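Local coordinates for Lin1944 protein (Listeria innocua, PDB 3D7L) that is of undetermined function but is probably an oxidoreductase of the short-chain dehydrogenase/reductase type, at residues 87-92 with 130-135; 111-116 with 155-160; 5-10 with 51-56. One frame throughout, in Å; residues are numbered along the deposited sequence.

Contact 1. Residues 87-92 with 130-135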
loop_
_atom_site.group_PDB
_atom_site.type_symbol
_atom_site.label_atom_id
_atom_site.label_comp_id
_atom_site.label_asym_id
_atom_site.label_seq_id
_atom_site.Cartn_x
_atom_site.Cartn_y
_atom_site.Cartn_z
ATOM N N SER D 87 1.267 -5.103 -9.864
ATOM C CA SER D 87 2.004 -4.603 -11.034
ATOM C C SER D 87 1.375 -3.374 -11.675
ATOM O O SER D 87 2.057 -2.649 -12.397
ATOM C CB SER D 87 2.241 -5.708 -12.093
ATOM O OG SER D 87 1.047 -5.962 -12.813
ATOM N N SER D 88 0.091 -3.127 -11.400
ATOM C CA SER D 88 -0.664 -2.097 -12.133
ATOM C C SER D 88 -1.084 -0.863 -11.302
ATOM O O SER D 88 -0.343 0.117 -11.260
ATOM C CB SER D 88 -1.859 -2.719 -12.863
ATOM O OG SER D 88 -2.474 -1.765 -13.723
ATOM N N LYS D 89 -2.246 -0.906 -10.645
ATOM C CA LYS D 89 -2.698 0.226 -9.846
ATOM C C LYS D 89 -1.660 0.601 -8.796
ATOM O O LYS D 89 -1.474 1.784 -8.523
ATOM C CB LYS D 89 -4.056 -0.055 -9.179
ATOM C CG LYS D 89 -4.623 1.084 -8.306
ATOM C CD LYS D 89 -5.166 2.218 -9.154
ATOM C CE LYS D 89 -5.805 3.323 -8.323
ATOM N NZ LYS D 89 -7.059 2.877 -7.695
ATOM N N LEU D 90 -1.003 -0.399 -8.208
ATOM C CA LEU D 90 0.010 -0.158 -7.170
ATOM C C LEU D 90 1.374 0.190 -7.783
ATOM O O LEU D 90 1.796 1.346 -7.766
ATOM C CB LEU D 90 0.135 -1.355 -6.218
ATOM C CG LEU D 90 0.905 -1.140 -4.894
ATOM C CD1 LEU D 90 0.478 -2.198 -3.862
ATOM C CD2 LEU D 90 2.418 -1.134 -5.071
ATOM N N GLY D 91 2.034 -0.826 -8.341
ATOM C CA GLY D 91 3.425 -0.734 -8.782
ATOM C C GLY D 91 3.564 0.078 -10.041
ATOM O O GLY D 91 4.568 0.728 -10.224
ATOM N N GLY D 92 2.559 0.012 -10.917
ATOM C CA GLY D 92 2.533 0.779 -12.142
ATOM C C GLY D 92 2.519 2.266 -11.869
ATOM O O GLY D 92 3.346 2.990 -12.428
HETATM N N MSE D 130 -5.671 -2.246 -0.718
HETATM C CA MSE D 130 -4.195 -2.352 -0.669
HETATM C C MSE D 130 -3.467 -1.357 -1.575
HETATM O O MSE D 130 -2.609 -0.596 -1.114
HETATM C CB MSE D 130 -3.773 -3.786 -1.043
HETATM C CG MSE D 130 -2.262 -4.086 -0.953
HETATM SE SE MSE D 130 -1.759 -5.700 -1.990
HETATM C CE MSE D 130 -2.180 -5.101 -3.774
ATOM N N ALA D 131 -3.802 -1.393 -2.869
ATOM C CA ALA D 131 -3.194 -0.516 -3.863
ATOM C C ALA D 131 -3.396 0.935 -3.458
ATOM O O ALA D 131 -2.452 1.720 -3.479
ATOM C CB ALA D 131 -3.802 -0.751 -5.248
ATOM N N ASN D 132 -4.629 1.299 -3.104
ATOM C CA ASN D 132 -4.930 2.692 -2.716
ATOM C C ASN D 132 -4.165 3.170 -1.479
ATOM O O ASN D 132 -3.646 4.297 -1.450
ATOM C CB ASN D 132 -6.435 2.914 -2.525
ATOM C CG ASN D 132 -7.216 2.706 -3.793
ATOM O OD1 ASN D 132 -6.638 2.649 -4.894
ATOM N ND2 ASN D 132 -8.525 2.521 -3.658
ATOM N N GLY D 133 -4.113 2.322 -0.458
ATOM C CA GLY D 133 -3.350 2.620 0.746
ATOM C C GLY D 133 -1.864 2.770 0.448
ATOM O O GLY D 133 -1.205 3.687 0.954
ATOM N N ALA D 134 -1.352 1.884 -0.397
ATOM C CA ALA D 134 0.049 1.878 -0.762
ATOM C C ALA D 134 0.430 3.185 -1.464
ATOM O O ALA D 134 1.441 3.810 -1.144
ATOM C CB ALA D 134 0.334 0.714 -1.660
ATOM N N VAL D 135 -0.398 3.585 -2.414
ATOM C CA VAL D 135 -0.126 4.776 -3.226
ATOM C C VAL D 135 -0.249 6.053 -2.376
ATOM O O VAL D 135 0.562 7.006 -2.522
ATOM C CB VAL D 135 -0.999 4.770 -4.520
ATOM C CG1 VAL D 135 -0.921 6.110 -5.281
ATOM C CG2 VAL D 135 -0.533 3.617 -5.463
#

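Contact 2. Residues 111-116 with 155-160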
loop_
_atom_site.group_PDB
_atom_site.type_symbol
_atom_site.label_atom_id
_atom_site.label_comp_id
_atom_site.label_asym_id
_atom_site.label_seq_id
_atom_site.Cartn_x
_atom_site.Cartn_y
_atom_site.Cartn_z
ATOM N N THR D 111 0.488 13.740 -9.838
ATOM C CA THR D 111 -0.807 13.461 -9.201
ATOM C C THR D 111 -1.186 12.009 -9.475
ATOM O O THR D 111 -1.227 11.594 -10.630
ATOM C CB THR D 111 -1.910 14.373 -9.683
ATOM O OG1 THR D 111 -1.456 15.719 -9.634
ATOM C CG2 THR D 111 -3.165 14.221 -8.839
ATOM N N LEU D 112 -1.463 11.246 -8.413
ATOM C CA LEU D 112 -1.761 9.807 -8.553
ATOM C C LEU D 112 -3.192 9.494 -8.133
ATOM O O LEU D 112 -3.767 10.233 -7.351
ATOM C CB LEU D 112 -0.769 8.996 -7.720
ATOM C CG LEU D 112 0.562 8.509 -8.304
ATOM C CD1 LEU D 112 1.141 9.301 -9.512
ATOM C CD2 LEU D 112 1.625 8.283 -7.177
ATOM N N THR D 113 -3.781 8.406 -8.624
ATOM C CA THR D 113 -5.188 8.131 -8.254
ATOM C C THR D 113 -5.286 7.002 -7.235
ATOM O O THR D 113 -4.631 5.986 -7.389
ATOM C CB THR D 113 -6.083 7.807 -9.483
ATOM O OG1 THR D 113 -6.035 8.899 -10.414
ATOM C CG2 THR D 113 -7.533 7.572 -9.059
ATOM N N THR D 114 -6.088 7.200 -6.181
ATOM C CA THR D 114 -6.330 6.147 -5.200
ATOM C C THR D 114 -7.829 5.735 -5.265
ATOM O O THR D 114 -8.300 5.305 -6.323
ATOM C CB THR D 114 -5.872 6.592 -3.782
ATOM O OG1 THR D 114 -6.456 7.858 -3.479
ATOM C CG2 THR D 114 -4.343 6.762 -3.702
ATOM N N GLY D 115 -8.574 5.878 -4.165
ATOM C CA GLY D 115 -9.985 5.512 -4.154
ATOM C C GLY D 115 -10.551 5.240 -2.771
ATOM O O GLY D 115 -9.830 4.801 -1.853
ATOM N N ILE D 116 -11.851 5.506 -2.625
ATOM C CA ILE D 116 -12.571 5.329 -1.365
ATOM C C ILE D 116 -12.488 3.890 -0.803
ATOM O O ILE D 116 -12.718 3.673 0.366
ATOM C CB ILE D 116 -14.070 5.741 -1.518
ATOM C CG1 ILE D 116 -14.700 6.078 -0.148
ATOM C CG2 ILE D 116 -14.824 4.693 -2.319
ATOM C CD1 ILE D 116 -16.096 6.602 -0.201
ATOM N N VAL D 155 -5.342 11.838 -5.484
ATOM C CA VAL D 155 -6.771 12.117 -5.516
ATOM C C VAL D 155 -7.496 10.793 -5.260
ATOM O O VAL D 155 -7.186 9.778 -5.893
ATOM C CB VAL D 155 -7.194 12.795 -6.826
ATOM C CG1 VAL D 155 -8.746 12.938 -6.907
ATOM C CG2 VAL D 155 -6.499 14.170 -6.960
ATOM N N SER D 156 -8.410 10.801 -4.296
ATOM C CA SER D 156 -9.137 9.580 -3.895
ATOM C C SER D 156 -10.631 9.756 -4.153
ATOM O O SER D 156 -11.337 10.428 -3.398
ATOM C CB SER D 156 -8.890 9.230 -2.441
ATOM O OG SER D 156 -9.530 7.995 -2.130
ATOM N N PRO D 157 -11.112 9.182 -5.257
ATOM C CA PRO D 157 -12.523 9.353 -5.553
ATOM C C PRO D 157 -13.418 8.289 -4.946
ATOM O O PRO D 157 -12.998 7.143 -4.717
ATOM C CB PRO D 157 -12.575 9.236 -7.089
ATOM C CG PRO D 157 -11.163 8.811 -7.524
ATOM C CD PRO D 157 -10.417 8.432 -6.313
ATOM N N ASN D 158 -14.663 8.690 -4.722
ATOM C CA ASN D 158 -15.760 7.763 -4.476
ATOM C C ASN D 158 -16.150 7.159 -5.818
ATOM O O ASN D 158 -15.634 7.571 -6.882
ATOM C CB ASN D 158 -16.934 8.549 -3.880
ATOM C CG ASN D 158 -17.913 7.689 -3.121
ATOM O OD1 ASN D 158 -17.983 6.469 -3.318
ATOM N ND2 ASN D 158 -18.682 8.325 -2.215
ATOM N N VAL D 159 -17.058 6.192 -5.798
ATOM C CA VAL D 159 -17.659 5.701 -7.046
ATOM C C VAL D 159 -18.228 6.871 -7.876
ATOM O O VAL D 159 -18.836 7.790 -7.313
ATOM C CB VAL D 159 -18.741 4.577 -6.786
ATOM C CG1 VAL D 159 -19.834 5.060 -5.834
ATOM C CG2 VAL D 159 -19.373 4.097 -8.105
ATOM N N LEU D 160 -18.009 6.845 -9.192
ATOM C CA LEU D 160 -18.524 7.902 -10.094
ATOM C C LEU D 160 -19.984 7.726 -10.530
ATOM O O LEU D 160 -20.414 6.619 -10.871
ATOM C CB LEU D 160 -17.654 8.037 -11.344
ATOM C CG LEU D 160 -16.145 8.151 -11.132
ATOM C CD1 LEU D 160 -15.466 8.293 -12.474
ATOM C CD2 LEU D 160 -15.824 9.343 -10.210
#

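Contact 3. Residues 5-10 with 51-56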
loop_
_atom_site.group_PDB
_atom_site.type_symbol
_atom_site.label_atom_id
_atom_site.label_comp_id
_atom_site.label_asym_id
_atom_site.label_seq_id
_atom_site.Cartn_x
_atom_site.Cartn_y
_atom_site.Cartn_z
ATOM N N LYS D 5 2.623 22.308 -19.592
ATOM C CA LYS D 5 2.554 21.064 -20.346
ATOM C C LYS D 5 2.285 19.909 -19.371
ATOM O O LYS D 5 3.003 19.753 -18.395
ATOM C CB LYS D 5 3.866 20.841 -21.087
ATOM C CG LYS D 5 3.776 19.875 -22.244
ATOM C CD LYS D 5 4.978 20.035 -23.185
ATOM C CE LYS D 5 5.066 18.861 -24.181
ATOM N NZ LYS D 5 6.152 19.037 -25.206
ATOM N N ILE D 6 1.264 19.105 -19.657
ATOM C CA ILE D 6 0.835 18.022 -18.761
ATOM C C ILE D 6 0.755 16.669 -19.477
ATOM O O ILE D 6 0.127 16.543 -20.542
ATOM C CB ILE D 6 -0.543 18.339 -18.119
ATOM C CG1 ILE D 6 -0.491 19.661 -17.335
ATOM C CG2 ILE D 6 -0.997 17.200 -17.217
ATOM C CD1 ILE D 6 -1.853 20.189 -16.938
ATOM N N LEU D 7 1.388 15.661 -18.892
ATOM C CA LEU D 7 1.244 14.293 -19.383
ATOM C C LEU D 7 0.134 13.622 -18.586
ATOM O O LEU D 7 0.226 13.469 -17.354
ATOM C CB LEU D 7 2.551 13.507 -19.252
ATOM C CG LEU D 7 2.501 12.028 -19.656
ATOM C CD1 LEU D 7 2.235 11.839 -21.153
ATOM C CD2 LEU D 7 3.802 11.294 -19.234
ATOM N N LEU D 8 -0.930 13.253 -19.285
ATOM C CA LEU D 8 -2.081 12.648 -18.646
ATOM C C LEU D 8 -2.162 11.185 -19.045
ATOM O O LEU D 8 -2.485 10.863 -20.205
ATOM C CB LEU D 8 -3.364 13.403 -19.026
ATOM C CG LEU D 8 -4.728 12.829 -18.602
ATOM C CD1 LEU D 8 -4.820 12.516 -17.109
ATOM C CD2 LEU D 8 -5.843 13.779 -19.024
ATOM N N ILE D 9 -1.852 10.306 -18.090
ATOM C CA ILE D 9 -1.892 8.852 -18.323
ATOM C C ILE D 9 -3.249 8.352 -17.875
ATOM O O ILE D 9 -3.645 8.592 -16.736
ATOM C CB ILE D 9 -0.737 8.099 -17.578
ATOM C CG1 ILE D 9 0.615 8.633 -18.060
ATOM C CG2 ILE D 9 -0.768 6.577 -17.865
ATOM C CD1 ILE D 9 1.553 9.074 -16.965
ATOM N N GLY D 10 -3.967 7.676 -18.781
ATOM C CA GLY D 10 -5.314 7.155 -18.483
ATOM C C GLY D 10 -6.417 8.054 -19.023
ATOM O O GLY D 10 -7.558 7.971 -18.579
ATOM N N LYS D 51 10.530 4.256 -22.106
ATOM C CA LYS D 51 10.368 4.681 -23.503
ATOM C C LYS D 51 9.375 5.839 -23.617
ATOM O O LYS D 51 9.631 6.818 -24.326
ATOM C CB LYS D 51 9.909 3.525 -24.396
ATOM C CG LYS D 51 10.782 3.286 -25.618
ATOM C CD LYS D 51 10.631 4.356 -26.704
ATOM C CE LYS D 51 11.790 4.266 -27.703
ATOM N NZ LYS D 51 11.718 3.097 -28.674
HETATM N N MSE D 52 8.245 5.723 -22.920
HETATM C CA MSE D 52 7.256 6.797 -22.910
HETATM C C MSE D 52 7.897 8.122 -22.515
HETATM O O MSE D 52 7.736 9.115 -23.213
HETATM C CB MSE D 52 6.062 6.470 -22.013
HETATM C CG MSE D 52 5.056 7.636 -21.911
HETATM SE SE MSE D 52 3.864 7.519 -20.425
HETATM C CE MSE D 52 5.114 7.683 -18.967
ATOM N N TYR D 53 8.646 8.121 -21.418
ATOM C CA TYR D 53 9.280 9.347 -20.924
ATOM C C TYR D 53 10.367 9.929 -21.855
ATOM O O TYR D 53 10.535 11.158 -21.908
ATOM C CB TYR D 53 9.831 9.146 -19.501
ATOM C CG TYR D 53 8.784 9.187 -18.400
ATOM C CD1 TYR D 53 7.831 10.223 -18.335
ATOM C CD2 TYR D 53 8.754 8.198 -17.405
ATOM C CE1 TYR D 53 6.867 10.254 -17.308
ATOM C CE2 TYR D 53 7.799 8.224 -16.389
ATOM C CZ TYR D 53 6.868 9.255 -16.339
ATOM O OH TYR D 53 5.936 9.260 -15.310
ATOM N N GLU D 54 11.097 9.065 -22.570
ATOM C CA GLU D 54 12.032 9.515 -23.623
ATOM C C GLU D 54 11.268 10.197 -24.757
ATOM O O GLU D 54 11.662 11.271 -25.221
ATOM C CB GLU D 54 12.828 8.353 -24.236
ATOM C CG GLU D 54 13.739 7.575 -23.296
ATOM C CD GLU D 54 14.292 6.285 -23.949
ATOM O OE1 GLU D 54 14.413 5.232 -23.252
ATOM O OE2 GLU D 54 14.585 6.320 -25.168
ATOM N N GLN D 55 10.182 9.562 -25.200
ATOM C CA GLN D 55 9.323 10.144 -26.213
ATOM C C GLN D 55 8.795 11.520 -25.788
ATOM O O GLN D 55 8.896 12.470 -26.544
ATOM C CB GLN D 55 8.177 9.188 -26.595
ATOM C CG GLN D 55 8.589 8.074 -27.598
ATOM C CD GLN D 55 7.481 7.019 -27.893
ATOM O OE1 GLN D 55 7.335 6.563 -29.035
ATOM N NE2 GLN D 55 6.728 6.621 -26.865
ATOM N N VAL D 56 8.270 11.609 -24.560
ATOM C CA VAL D 56 7.586 12.812 -24.071
ATOM C C VAL D 56 8.490 14.032 -23.821
ATOM O O VAL D 56 8.054 15.158 -24.029
ATOM C CB VAL D 56 6.762 12.514 -22.788
ATOM C CG1 VAL D 56 6.207 13.790 -22.205
ATOM C CG2 VAL D 56 5.630 11.563 -23.097
#

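Contact 1. Residues 87-92 with 130-135
The amino group of K89 is gripped from two directions. Its NZ lies 2.8 Å from N132 OD1, in the plane of the amide and on a lone pair, with a C=O...N angle of 143°; a second bond goes to the carbonyl of T114, in the loop after strand 108-113. The lysine chain bends at chi2 and again at chi4, which carries the amine over to helix 126-142 while K89 CG lies 3.7 Å from A131 CB. N132 CB points away from helix 79-100, but with CG beside the backbone N the amide comes back so that OD1 meets the amine. Beside the polar bridge the packing is apolar: L90 CD1 reaches A134 CB at 3.7 Å and the methyl CE of selenomethionine M130 at 3.9 Å. Close backbones at this level, with L90 CA and A131 CA 4.6 Å apart, go with the small A131 and A134. The axes of segments 87-92 and 130-135 run nearly parallel, 13° apart and 8.4 Å at closest approach. L90 and A134 also pack on L90 and A134 of the second subunit, so the apolar layer continues into the dimer interface. Two acceptors, N132 OD1 and T114 O, thus hold NZ and tie the helix pair to the loop after strand 108-113.

Contact 2. Residues 111-116 with 155-160
V155 uses both its backbone N and its O on the neighbouring strand, bonding to L112 O and T114 N on either side of T113. V155 N donates to L112 O at 2.9 Å with C=O and N-H almost in line (C=O...N angle 175°), and T114 N returns the bond to V155 O at 2.8 Å. These two bonds bracket the parallel bridge between T113 and V155. Strand segments 111-113 and 155-157 run at 26° to each other, and the CA of T113 adds a C-H...O contact to V155 O. Past T114 the chains leave regular sheet geometry, yet one more bond joins them: I116 N to P157 O, 2.9 Å long, with the donor above the carbonyl plane and not on a lone pair.

The tight part lies here, where the T114 and S156 side chains press against the other chain. T114 OG1 comes to 3.0 Å from S156 CB, and S156 OG to 3.0 Å from G115 C. The S156 hydroxyl, placed next to G115 by a chi1 of -176°, is bonded to the hydroxyl of Y202. I116 and N158 continue the close packing side by side, I116 CD1 3.6 Å from N158 CG, while the N158 amide nitrogen bonds to Y202 O. T111 CG2 and V155 CG2 meet obliquely at 3.8 Å, next to F186 of helix 179-191. The looser side is at P157, partly exposed, whose CD lies 4.1 Å from T113 CG2, near L15 of helix 14-23.

Strand, helix 126-142 and strand make up a beta-alpha-beta unit, and the loops leave from the carboxyl-terminal ends of two inner strands of a Rossmann-type parallel sheet, as in other short-chain dehydrogenases/reductases.

Contact 3. Residues 5-10 with 51-56
L7 sends its two methyl branches to different residues of helix 46-56, which packs on the first strand of the Rossmann-type sheet. Strand 5-9 and the helix segment run at 153° to each other, nearly antiparallel, with their axes 11.5 Å apart, so side chains alone span the gap. The leucine's CG stands anti to the backbone N (chi1 176°), directing both methyls at the helix. L7 CD1 meets V56 CG2 obliquely at 3.9 Å. CD2 goes to the preceding turn, where it approaches the end of selenomethionine M52 tip to tip, 3.9 Å from CE, and comes to Y53 CE1 at 3.8 Å, aslant to the ring.

M52 is extended through chi2 and turns at chi3 (65°), and this bend lays its terminal methyl over a face of the Y53 ring. M52 thus touches L7 and I9 of the strand as well as the Y53 ring: the I9 and M52 side chains run aslant, M52 SE 4.2 Å from I9 CG1. The tyrosine hydroxyl is anchored elsewhere, on the backbone carbonyl of L96 in helix 79-100, which helps to fix the ring where L7 and M52 press on it. Strand 39-40 closes the neighbourhood, V39 lying against M52 and V56. No hydrogen bond joins the two segments, and the layer is held by apolar packing. M52 CE sits 3.4 Å above the plane of the Y53 ring, over the middle of the ring.

Along the chain, contact 3 closes before contacts 1 and 2 open, whereas the segments of 1 and 2 alternate: 87-92, 111-116, 130-135, 155-160. Contacts 1 and 2 are interlocked, their centres 12 Å apart, because helix 126-142 connects the two strands paired in contact 2; they also touch, N132 ND2 lying 3.2 Å from G115 O. Contact 3 is about 20 Å centre to centre from contact 1 and 21 Å from contact 2, touching neither, but shares the seven-stranded parallel sheet with contact 2. Contact 1 joins helix to helix, contact 2 strand to strand and contact 3 helix to strand, within one Rossmann-type framework that contact 1 extends to the subunit interface.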